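ALKF (Bacillus cereus, PDB 3ZBO) is of unknown function but has affinity for branched DNA, probably including Holliday junctions, and is related to the HEAT-like repeat DNA glycosylases. Local coordinates at residues C137-L142 with L181-I186; R145-F150 with G233-Y238; A176-L181 with L217-S222. One frame throughout, in Å; residues are numbered along the deposited sequence.

Contact 1: residues C137-L142 with L181-I186; sequences CYCWLL and LNTVAI
Cys139, which meets Thr183 across the contact, also flanks an indole: its CB lies 4.0 Å above one face of the Trp140 ring, offset toward the rim. The same ring packs edge-to-face with Tyr238 of the C-terminal tail. The bond by which the Trp140 side chain leaves the backbone points away from segment 181-186, but the ring swings back to come nearer, its NE1 hydrogen-bonded to the carbonyl of Asp102. Thr183 presents its two branches separately. The hydroxyl oxygen OG1 is 3.7 Å from Cys139 CB and close to SG as well, yet its hydrogen bond goes back one turn to the carbonyl of Asn179, which fixes the rotation of the side chain. With chi1 at -62°, OG1 sits beside the threonine's own backbone N and the methyl CG2 is swung to the far side of that N; there CG2 reaches to 3.5 Å from the carbonyl O of Cys139 and 3.7 Å from Leu142 CB. Helices 128-144 and 171-187, separated in sequence by helix 152-165, run nearly parallel, with segment axes 9.3 Å apart at an angle of 19°, an arrangement consistent with the HEAT-like repeat glycosylases to which the protein is related. Thr183 lies against Cys139 and Leu142, three residues apart on the facing helix. Beside it, on the next residue, Val184 CG2 lies 3.8 Å from Leu142 CD1, the leucine crossing the valine at a slant. Helix 152-165 adds Ile155 against Val184.

Contact 2: residues R145-F150 with G233-Y238; sequences RKDNAF and GFKRKY
Lys235 reaches from the C-terminal tail to Arg145 and Asp147, in the loop that joins helices 128-144 and 152-165 of this relative of the HEAT-like repeat DNA glycosylases. Here the tail runs without regular structure past the C-terminal ends of helices 128-144 and 171-187, tying a connecting loop to the end of the chain. Hydrogen bonding centres on one ammonium group. Lys235 NZ donates to the carbonyl O of Arg145 at 2.8 Å, approaching almost head-on to the carbonyl, with a C=O...N angle of 171°. The carbonyls of Leu142 and Ser187 accept from the same NZ, one near the end of each helix. With the Asp147 carboxylate, four oxygens surround a group with three protons, so at least one proton must be shared; their combined partial charge would probably favour the protonated lysine. The side chain gets there nearly extended until its last torsion, where a bend (chi4 -82°) turns NZ toward the loop. The Arg145 side chain leaves the loop on the side away from the tail, NH2 donating to the carbonyls of Ser110 and Ser112. Backbone bonds shape the loop into a 3-10 turn at 147-149, with Ala149 N bonded to Lys146 O at 2.9 Å and Phe150 N to Asp147 O at 3.0 Å. Van der Waals contact is slight: Lys235 CD passes 3.5 Å from Arg145 O, while the Asp147 side chain packs on Tyr188, Val189 and Pro190. The charge pair is the salt bridge from Lys235 NZ to Asp147 OD1, 2.7 Å long, with NZ on the anti side of OD1 and 34° out of the carboxylate plane.

Contact 3: residues A176-L181 with L217-S222; sequences AMNNFL and LNASES
Asn178 carries this contact, its amide facing Leu217 with one end and Ala219 with the other. OD1 of Asn178 lies 3.6 Å from Leu217 CB, its ND2 is 3.5 Å from Ala219 CB, and the leucine's CD1 runs on past the amide to the CB of Asn178, the two side chains crossing at a slant. With CG turned opposite the backbone N (chi1 -168°), the amide projects out from helix 171-187 toward the neighbouring segment. One turn on, Leu181 CD1 makes a looser apolar contact, 4.3 Å from Ala219 CB, and the leucine also touches Ile198 of helix 192-202. Waters supply the polar link. The first accepts from Asn178 ND2 at 2.7 Å and from Ala219 N at 2.8 Å, so it joins the amide to an N-H of the first helical turn; its bond to Leu217 O is weak. The second donates to Asn178 OD1 at 2.9 Å and also bridges to Ser222 OG, a link made less certain by the two conformers of that serine. The segment 217-222 is a strand-to-helix junction: the end of the small antiparallel hairpin 204-207/215-218 packs on helix 171-187 and leads into helix 219-228, where Ala219 packs on Ala199 of helix 192-202. At the N-cap, Asn218 OD1 accepts from Glu221 N at 3.0 Å with a fairly straight N-H...O angle of 161°, but the donor sits above the carbonyl plane, 64° out of it.

How the contacts relate
Contact 1 lies between the other two, its centre about 8 Å from that of contact 2 and about 10 Å from that of contact 3. Helix 171-187 is the common element of contacts 1 and 3, which share Leu181: in one direction it packs on helix 128-144, in another on the hairpin end and helix 219-228. Contact 2 follows where helices 128-144 and 171-187 end; Gly233 N is 2.7 Å from Ile186 O, a probable hydrogen bond, and Leu141 O packs 3.6 Å from Phe150 CZ. Contacts 2 and 3 do not touch, with centres about 17 Å apart, and contact 3 is nested within the loop that contact 2 closes.

Contact 1: residues C137-L142 with L181-I186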
loop_
_atom_site.group_PDB
_atom_site.type_symbol
_atom_site.label_atom_id
_atom_site.label_comp_id
_atom_site.label_asym_id
_atom_site.label_seq_id
_atom_site.Cartn_x
_atom_site.Cartn_y
_atom_site.Cartn_z
ATOM N N CYS A 137 3.467 -3.342 -2.115
ATOM C CA CYS A 137 3.322 -3.433 -3.584
ATOM C C CYS A 137 3.148 -4.867 -3.969
ATOM O O CYS A 137 2.274 -5.104 -4.852
ATOM C CB CYS A 137 4.605 -2.862 -4.135
ATOM S SG CYS A 137 4.582 -2.874 -5.980
ATOM N N TYR A 138 3.880 -5.803 -3.373
ATOM C CA TYR A 138 3.638 -7.207 -3.731
ATOM C C TYR A 138 2.201 -7.625 -3.435
ATOM O O TYR A 138 1.606 -8.417 -4.182
ATOM C CB TYR A 138 4.601 -8.214 -3.106
ATOM C CG TYR A 138 5.834 -8.384 -3.946
ATOM C CD1 TYR A 138 6.941 -7.536 -3.790
ATOM C CD2 TYR A 138 5.837 -9.352 -4.965
ATOM C CE1 TYR A 138 8.051 -7.719 -4.626
ATOM C CE2 TYR A 138 7.008 -9.534 -5.765
ATOM C CZ TYR A 138 8.035 -8.718 -5.583
ATOM O OH TYR A 138 9.128 -8.929 -6.404
ATOM N N CYS A 139 1.661 -7.203 -2.298
ATOM C CA CYS A 139 0.251 -7.573 -2.015
ATOM C C CYS A 139 -0.654 -7.042 -3.116
ATOM O O CYS A 139 -1.568 -7.784 -3.537
ATOM C CB CYS A 139 -0.209 -6.973 -0.696
ATOM S SG CYS A 139 0.698 -7.538 0.724
ATOM N N TRP A 140 -0.449 -5.801 -3.621
ATOM C CA TRP A 140 -1.326 -5.256 -4.638
ATOM C C TRP A 140 -1.085 -5.966 -5.943
ATOM O O TRP A 140 -2.076 -6.197 -6.686
ATOM C CB TRP A 140 -1.089 -3.727 -4.822
ATOM C CG TRP A 140 -1.081 -3.013 -3.474
ATOM C CD1 TRP A 140 -0.223 -1.961 -3.192
ATOM C CD2 TRP A 140 -1.839 -3.249 -2.260
ATOM N NE1 TRP A 140 -0.415 -1.506 -1.891
ATOM C CE2 TRP A 140 -1.326 -2.318 -1.275
ATOM C CE3 TRP A 140 -2.812 -4.232 -1.837
ATOM C CZ2 TRP A 140 -1.856 -2.224 0.011
ATOM C CZ3 TRP A 140 -3.299 -4.165 -0.587
ATOM C CH2 TRP A 140 -2.810 -3.179 0.380
ATOM N N LEU A 141 0.165 -6.324 -6.241
ATOM C CA LEU A 141 0.434 -7.064 -7.520
ATOM C C LEU A 141 -0.227 -8.438 -7.484
ATOM O O LEU A 141 -0.822 -8.879 -8.508
ATOM C CB LEU A 141 1.937 -7.292 -7.649
ATOM C CG LEU A 141 2.749 -6.068 -7.982
ATOM C CD1 LEU A 141 4.165 -6.502 -7.885
ATOM C CD2 LEU A 141 2.422 -5.544 -9.370
ATOM N N LEU A 142 -0.198 -9.119 -6.351
ATOM C CA LEU A 142 -0.805 -10.509 -6.302
ATOM C C LEU A 142 -2.309 -10.394 -6.517
ATOM O O LEU A 142 -2.921 -11.384 -6.956
ATOM C CB LEU A 142 -0.502 -11.077 -4.955
ATOM C CG LEU A 142 0.918 -11.519 -4.822
ATOM C CD1 LEU A 142 1.307 -11.766 -3.343
ATOM C CD2 LEU A 142 1.298 -12.759 -5.726
ATOM N N LEU A 181 1.690 -12.278 3.861
ATOM C CA LEU A 181 1.297 -13.655 4.243
ATOM C C LEU A 181 -0.162 -13.889 3.891
ATOM O O LEU A 181 -0.496 -14.900 3.286
ATOM C CB LEU A 181 1.427 -13.918 5.772
ATOM C CG LEU A 181 2.837 -13.778 6.315
ATOM C CD1 LEU A 181 2.677 -14.312 7.769
ATOM C CD2 LEU A 181 3.875 -14.757 5.529
ATOM N N ASN A 182 -1.033 -12.954 4.300
ATOM C CA ASN A 182 -2.448 -13.142 3.983
ATOM C C ASN A 182 -2.737 -13.165 2.541
ATOM O O ASN A 182 -3.513 -13.992 2.101
ATOM C CB ASN A 182 -3.229 -11.928 4.499
ATOM C CG ASN A 182 -3.677 -12.029 5.867
ATOM O OD1 ASN A 182 -4.799 -12.580 6.088
ATOM N ND2 ASN A 182 -3.073 -11.245 6.741
ATOM N N THR A 183 -2.061 -12.335 1.760
ATOM C CA THR A 183 -2.370 -12.166 0.336
ATOM C C THR A 183 -1.850 -13.368 -0.414
ATOM O O THR A 183 -2.536 -13.850 -1.342
ATOM C CB THR A 183 -1.737 -10.866 -0.194
ATOM O OG1 THR A 183 -2.313 -9.776 0.536
ATOM C CG2 THR A 183 -2.179 -10.707 -1.678
ATOM N N VAL A 184 -0.639 -13.851 -0.093
ATOM C CA VAL A 184 -0.114 -15.087 -0.788
ATOM C C VAL A 184 -1.107 -16.222 -0.484
ATOM O O VAL A 184 -1.492 -16.970 -1.388
ATOM C CB VAL A 184 1.311 -15.460 -0.321
ATOM C CG1 VAL A 184 1.676 -16.861 -0.934
ATOM C CG2 VAL A 184 2.323 -14.369 -0.828
ATOM N N ALA A 185 -1.528 -16.363 0.780
ATOM C CA ALA A 185 -2.405 -17.545 1.093
ATOM C C ALA A 185 -3.685 -17.535 0.322
ATOM O O ALA A 185 -4.226 -18.646 0.046
ATOM C CB ALA A 185 -2.630 -17.551 2.573
ATOM N N ILE A 186 -4.263 -16.378 0.074
ATOM C CA ILE A 186 -5.527 -16.295 -0.629
ATOM C C ILE A 186 -5.385 -16.073 -2.104
ATOM O O ILE A 186 -6.148 -16.666 -2.906
ATOM C CB ILE A 186 -6.373 -15.176 0.055
ATOM C CG1 ILE A 186 -6.699 -15.542 1.487
ATOM C CG2 ILE A 186 -7.668 -14.948 -0.780
ATOM C CD1 ILE A 186 -7.320 -16.960 1.710
#

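Contact 2: residues R145-F150 with G233-Y238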
loop_
_atom_site.group_PDB
_atom_site.type_symbol
_atom_site.label_atom_id
_atom_site.label_comp_id
_atom_site.label_asym_id
_atom_site.label_seq_id
_atom_site.Cartn_x
_atom_site.Cartn_y
_atom_site.Cartn_z
ATOM N N ARG A 145 -2.503 -9.223 -10.857
ATOM C CA ARG A 145 -1.662 -9.883 -11.865
ATOM C C ARG A 145 -2.001 -11.346 -11.834
ATOM O O ARG A 145 -2.329 -11.960 -10.818
ATOM C CB ARG A 145 -0.147 -9.739 -11.571
ATOM C CG ARG A 145 0.433 -8.311 -11.543
ATOM C CD ARG A 145 0.502 -7.592 -12.822
ATOM N NE ARG A 145 0.838 -6.196 -12.467
ATOM C CZ ARG A 145 1.413 -5.337 -13.262
ATOM N NH1 ARG A 145 1.725 -5.689 -14.528
ATOM N NH2 ARG A 145 1.711 -4.149 -12.784
ATOM N N LYS A 146 -1.859 -11.968 -13.009
ATOM C CA LYS A 146 -1.972 -13.411 -13.036
ATOM C C LYS A 146 -0.762 -14.084 -12.333
ATOM O O LYS A 146 0.333 -13.513 -12.176
ATOM C CB LYS A 146 -2.100 -13.938 -14.503
ATOM C CG LYS A 146 -2.956 -13.041 -15.426
ATOM C CD LYS A 146 -3.082 -13.596 -16.890
ATOM C CE LYS A 146 -4.418 -13.295 -17.543
ATOM N NZ LYS A 146 -5.554 -13.918 -16.810
ATOM N N ASP A 147 -0.978 -15.305 -11.861
ATOM C CA ASP A 147 0.029 -15.971 -11.135
ATOM C C ASP A 147 1.354 -16.129 -11.874
ATOM O O ASP A 147 2.433 -16.172 -11.272
ATOM C CB ASP A 147 -0.471 -17.336 -10.615
ATOM C CG ASP A 147 -1.476 -17.204 -9.487
ATOM O OD1 ASP A 147 -1.548 -16.103 -8.867
ATOM O OD2 ASP A 147 -2.097 -18.239 -9.197
ATOM N N ASN A 148 1.251 -16.290 -13.205
ATOM C CA ASN A 148 2.472 -16.427 -14.013
ATOM C C ASN A 148 3.351 -15.175 -14.092
ATOM O O ASN A 148 4.508 -15.253 -14.582
ATOM C CB ASN A 148 2.073 -17.019 -15.385
ATOM C CG ASN A 148 1.521 -15.989 -16.343
ATOM O OD1 ASN A 148 0.960 -14.972 -15.968
ATOM N ND2 ASN A 148 1.695 -16.234 -17.635
ATOM N N ALA A 149 2.885 -14.061 -13.510
ATOM C CA ALA A 149 3.735 -12.890 -13.386
ATOM C C ALA A 149 4.741 -13.067 -12.297
ATOM O O ALA A 149 5.652 -12.214 -12.212
ATOM C CB ALA A 149 2.821 -11.612 -13.175
ATOM N N PHE A 150 4.685 -14.140 -11.494
ATOM C CA PHE A 150 5.620 -14.332 -10.369
ATOM C C PHE A 150 6.361 -15.609 -10.443
ATOM O O PHE A 150 5.816 -16.631 -10.913
ATOM C CB PHE A 150 4.811 -14.341 -9.039
ATOM C CG PHE A 150 3.878 -13.183 -8.934
ATOM C CD1 PHE A 150 4.332 -11.960 -8.450
ATOM C CD2 PHE A 150 2.585 -13.268 -9.383
ATOM C CE1 PHE A 150 3.477 -10.815 -8.372
ATOM C CE2 PHE A 150 1.735 -12.215 -9.295
ATOM C CZ PHE A 150 2.144 -10.944 -8.800
ATOM N N GLY A 233 -8.028 -18.244 -4.002
ATOM C CA GLY A 233 -7.799 -17.944 -5.399
ATOM C C GLY A 233 -8.267 -16.554 -5.844
ATOM O O GLY A 233 -8.019 -16.145 -7.000
ATOM N N PHE A 234 -9.047 -15.833 -5.033
ATOM C CA PHE A 234 -9.628 -14.608 -5.380
ATOM C C PHE A 234 -8.532 -13.572 -5.546
ATOM O O PHE A 234 -7.660 -13.462 -4.649
ATOM C CB PHE A 234 -10.510 -14.134 -4.172
ATOM C CG PHE A 234 -11.382 -12.960 -4.453
ATOM C CD1 PHE A 234 -12.524 -13.088 -5.183
ATOM C CD2 PHE A 234 -11.071 -11.690 -3.931
ATOM C CE1 PHE A 234 -13.389 -11.986 -5.424
ATOM C CE2 PHE A 234 -11.881 -10.577 -4.161
ATOM C CZ PHE A 234 -13.071 -10.729 -4.943
ATOM N N LYS A 235 -8.647 -12.829 -6.615
ATOM C CA LYS A 235 -7.708 -11.673 -6.743
ATOM C C LYS A 235 -8.486 -10.367 -6.878
ATOM O O LYS A 235 -9.359 -10.298 -7.702
ATOM C CB LYS A 235 -6.839 -11.869 -7.969
ATOM C CG LYS A 235 -5.846 -12.962 -7.905
ATOM C CD LYS A 235 -5.242 -13.147 -9.259
ATOM C CE LYS A 235 -4.208 -14.183 -9.181
ATOM N NZ LYS A 235 -2.824 -13.682 -8.661
ATOM N N ARG A 236 -8.165 -9.473 -5.948
ATOM C CA ARG A 236 -8.806 -8.166 -5.777
ATOM C C ARG A 236 -7.851 -7.046 -6.263
ATOM O O ARG A 236 -6.883 -6.826 -5.620
ATOM C CB ARG A 236 -9.188 -7.954 -4.285
ATOM C CG ARG A 236 -8.079 -8.225 -3.243
ATOM C CD ARG A 236 -8.389 -9.472 -2.427
ATOM N NE ARG A 236 -9.297 -9.198 -1.333
ATOM C CZ ARG A 236 -9.390 -9.974 -0.270
ATOM N NH1 ARG A 236 -8.610 -11.050 -0.187
ATOM N NH2 ARG A 236 -10.237 -9.670 0.707
ATOM N N LYS A 237 -8.158 -6.348 -7.350
ATOM C CA LYS A 237 -7.444 -5.066 -7.637
ATOM C C LYS A 237 -7.714 -4.089 -6.522
ATOM O O LYS A 237 -8.877 -3.853 -6.162
ATOM C CB LYS A 237 -7.866 -4.432 -8.944
ATOM C CG LYS A 237 -6.967 -3.344 -9.345
ATOM C CD LYS A 237 -7.318 -2.833 -10.770
ATOM C CE LYS A 237 -6.715 -1.481 -10.943
ATOM N NZ LYS A 237 -6.193 -1.235 -12.339
ATOM N N TYR A 238 -6.642 -3.504 -5.952
ATOM C CA TYR A 238 -6.852 -2.522 -4.856
ATOM C C TYR A 238 -7.825 -1.420 -5.293
ATOM O O TYR A 238 -7.634 -0.806 -6.318
ATOM C CB TYR A 238 -5.444 -1.967 -4.440
ATOM C CG TYR A 238 -5.484 -1.094 -3.254
ATOM C CD1 TYR A 238 -5.848 0.273 -3.409
ATOM C CD2 TYR A 238 -5.153 -1.562 -2.016
ATOM C CE1 TYR A 238 -5.896 1.171 -2.312
ATOM C CE2 TYR A 238 -5.216 -0.686 -0.877
ATOM C CZ TYR A 238 -5.594 0.674 -1.088
ATOM O OH TYR A 238 -5.620 1.517 -0.009
#

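Contact 3: residues A176-L181 with L217-S222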
loop_
_atom_site.group_PDB
_atom_site.type_symbol
_atom_site.label_atom_id
_atom_site.label_comp_id
_atom_site.label_asym_id
_atom_site.label_seq_id
_atom_site.Cartn_x
_atom_site.Cartn_y
_atom_site.Cartn_z
ATOM N N ALA A 176 3.076 -4.715 6.733
ATOM C CA ALA A 176 3.048 -5.071 5.330
ATOM C C ALA A 176 3.473 -6.502 5.076
ATOM O O ALA A 176 2.892 -7.171 4.163
ATOM C CB ALA A 176 4.022 -4.098 4.519
ATOM N N MET A 177 4.433 -7.010 5.837
ATOM C CA MET A 177 4.824 -8.455 5.649
ATOM C C MET A 177 3.610 -9.335 6.069
ATOM O O MET A 177 3.423 -10.409 5.484
ATOM C CB MET A 177 6.009 -8.719 6.602
ATOM C CG MET A 177 7.269 -8.171 6.050
ATOM S SD MET A 177 8.501 -8.575 7.402
ATOM C CE MET A 177 10.013 -8.684 6.436
ATOM N N ASN A 178 2.865 -8.914 7.125
ATOM C CA ASN A 178 1.684 -9.705 7.492
ATOM C C ASN A 178 0.627 -9.737 6.376
ATOM O O ASN A 178 0.026 -10.823 6.139
ATOM C CB ASN A 178 1.100 -9.139 8.823
ATOM C CG ASN A 178 0.050 -10.055 9.436
ATOM O OD1 ASN A 178 -1.172 -9.755 9.326
ATOM N ND2 ASN A 178 0.526 -11.059 10.079
ATOM N N ASN A 179 0.453 -8.561 5.767
ATOM C CA ASN A 179 -0.462 -8.448 4.616
ATOM C C ASN A 179 0.078 -9.418 3.523
ATOM O O ASN A 179 -0.757 -10.141 2.883
ATOM C CB ASN A 179 -0.535 -6.941 4.202
ATOM C CG ASN A 179 -1.548 -6.674 3.131
ATOM O OD1 ASN A 179 -2.410 -7.517 2.889
ATOM N ND2 ASN A 179 -1.535 -5.444 2.576
ATOM N N PHE A 180 1.376 -9.466 3.312
ATOM C CA PHE A 180 1.890 -10.364 2.280
ATOM C C PHE A 180 1.519 -11.836 2.631
ATOM O O PHE A 180 1.145 -12.579 1.715
ATOM C CB PHE A 180 3.422 -10.092 2.151
ATOM C CG PHE A 180 4.111 -10.994 1.140
ATOM C CD1 PHE A 180 4.140 -10.614 -0.201
ATOM C CD2 PHE A 180 4.712 -12.143 1.576
ATOM C CE1 PHE A 180 4.809 -11.414 -1.148
ATOM C CE2 PHE A 180 5.385 -12.961 0.646
ATOM C CZ PHE A 180 5.436 -12.605 -0.750
ATOM N N LEU A 181 1.690 -12.278 3.861
ATOM C CA LEU A 181 1.297 -13.655 4.243
ATOM C C LEU A 181 -0.162 -13.889 3.891
ATOM O O LEU A 181 -0.496 -14.900 3.286
ATOM C CB LEU A 181 1.427 -13.918 5.772
ATOM C CG LEU A 181 2.837 -13.778 6.315
ATOM C CD1 LEU A 181 2.677 -14.312 7.769
ATOM C CD2 LEU A 181 3.875 -14.757 5.529
ATOM N N LEU A 217 -1.896 -8.324 15.066
ATOM C CA LEU A 217 -2.390 -8.927 13.796
ATOM C C LEU A 217 -2.407 -10.456 13.953
ATOM O O LEU A 217 -1.530 -11.048 14.554
ATOM C CB LEU A 217 -1.415 -8.548 12.719
ATOM C CG LEU A 217 -1.405 -7.005 12.474
ATOM C CD1 LEU A 217 -0.442 -6.642 11.376
ATOM C CD2 LEU A 217 -2.781 -6.401 12.161
ATOM N N ASN A 218 -3.319 -11.112 13.256
ATOM C CA ASN A 218 -3.399 -12.567 13.284
ATOM C C ASN A 218 -3.734 -13.067 11.889
ATOM O O ASN A 218 -4.915 -13.212 11.463
ATOM C CB ASN A 218 -4.574 -12.899 14.206
ATOM C CG ASN A 218 -4.745 -14.406 14.438
ATOM O OD1 ASN A 218 -4.232 -15.256 13.718
ATOM N ND2 ASN A 218 -5.527 -14.728 15.506
ATOM N N ALA A 219 -2.628 -13.344 11.189
ATOM C CA ALA A 219 -2.748 -13.714 9.739
ATOM C C ALA A 219 -3.473 -15.057 9.663
ATOM O O ALA A 219 -4.252 -15.250 8.723
ATOM C CB ALA A 219 -1.352 -13.839 9.092
ATOM N N SER A 220 -3.220 -15.965 10.589
ATOM C CA SER A 220 -3.906 -17.261 10.501
ATOM C C SER A 220 -5.411 -17.038 10.514
ATOM O O SER A 220 -6.175 -17.705 9.721
ATOM C CB SER A 220 -3.496 -18.212 11.643
ATOM O OG SER A 220 -2.151 -18.645 11.483
ATOM N N GLU A 221 -5.876 -16.190 11.423
ATOM C CA GLU A 221 -7.314 -15.871 11.566
ATOM C C GLU A 221 -7.849 -15.215 10.303
ATOM O O GLU A 221 -8.972 -15.507 9.808
ATOM C CB GLU A 221 -7.553 -14.957 12.770
ATOM C CG GLU A 221 -9.032 -14.560 13.010
ATOM C CD GLU A 221 -9.191 -13.594 14.194
ATOM O OE1 GLU A 221 -8.851 -12.363 14.150
ATOM O OE2 GLU A 221 -9.607 -14.108 15.206
ATOM N N SER A 222 -7.090 -14.226 9.809
ATOM C CA SER A 222 -7.556 -13.398 8.671
ATOM C C SER A 222 -7.687 -14.309 7.440
ATOM O O SER A 222 -8.671 -14.202 6.669
ATOM C CB SER A 222 -6.615 -12.238 8.419
ATOM O OG SER A 222 -6.631 -11.429 9.567
HETATM O O HOH W 1 -0.047 -12.718 12.129
HETATM O O HOH W 2 -4.036 -10.261 9.741
#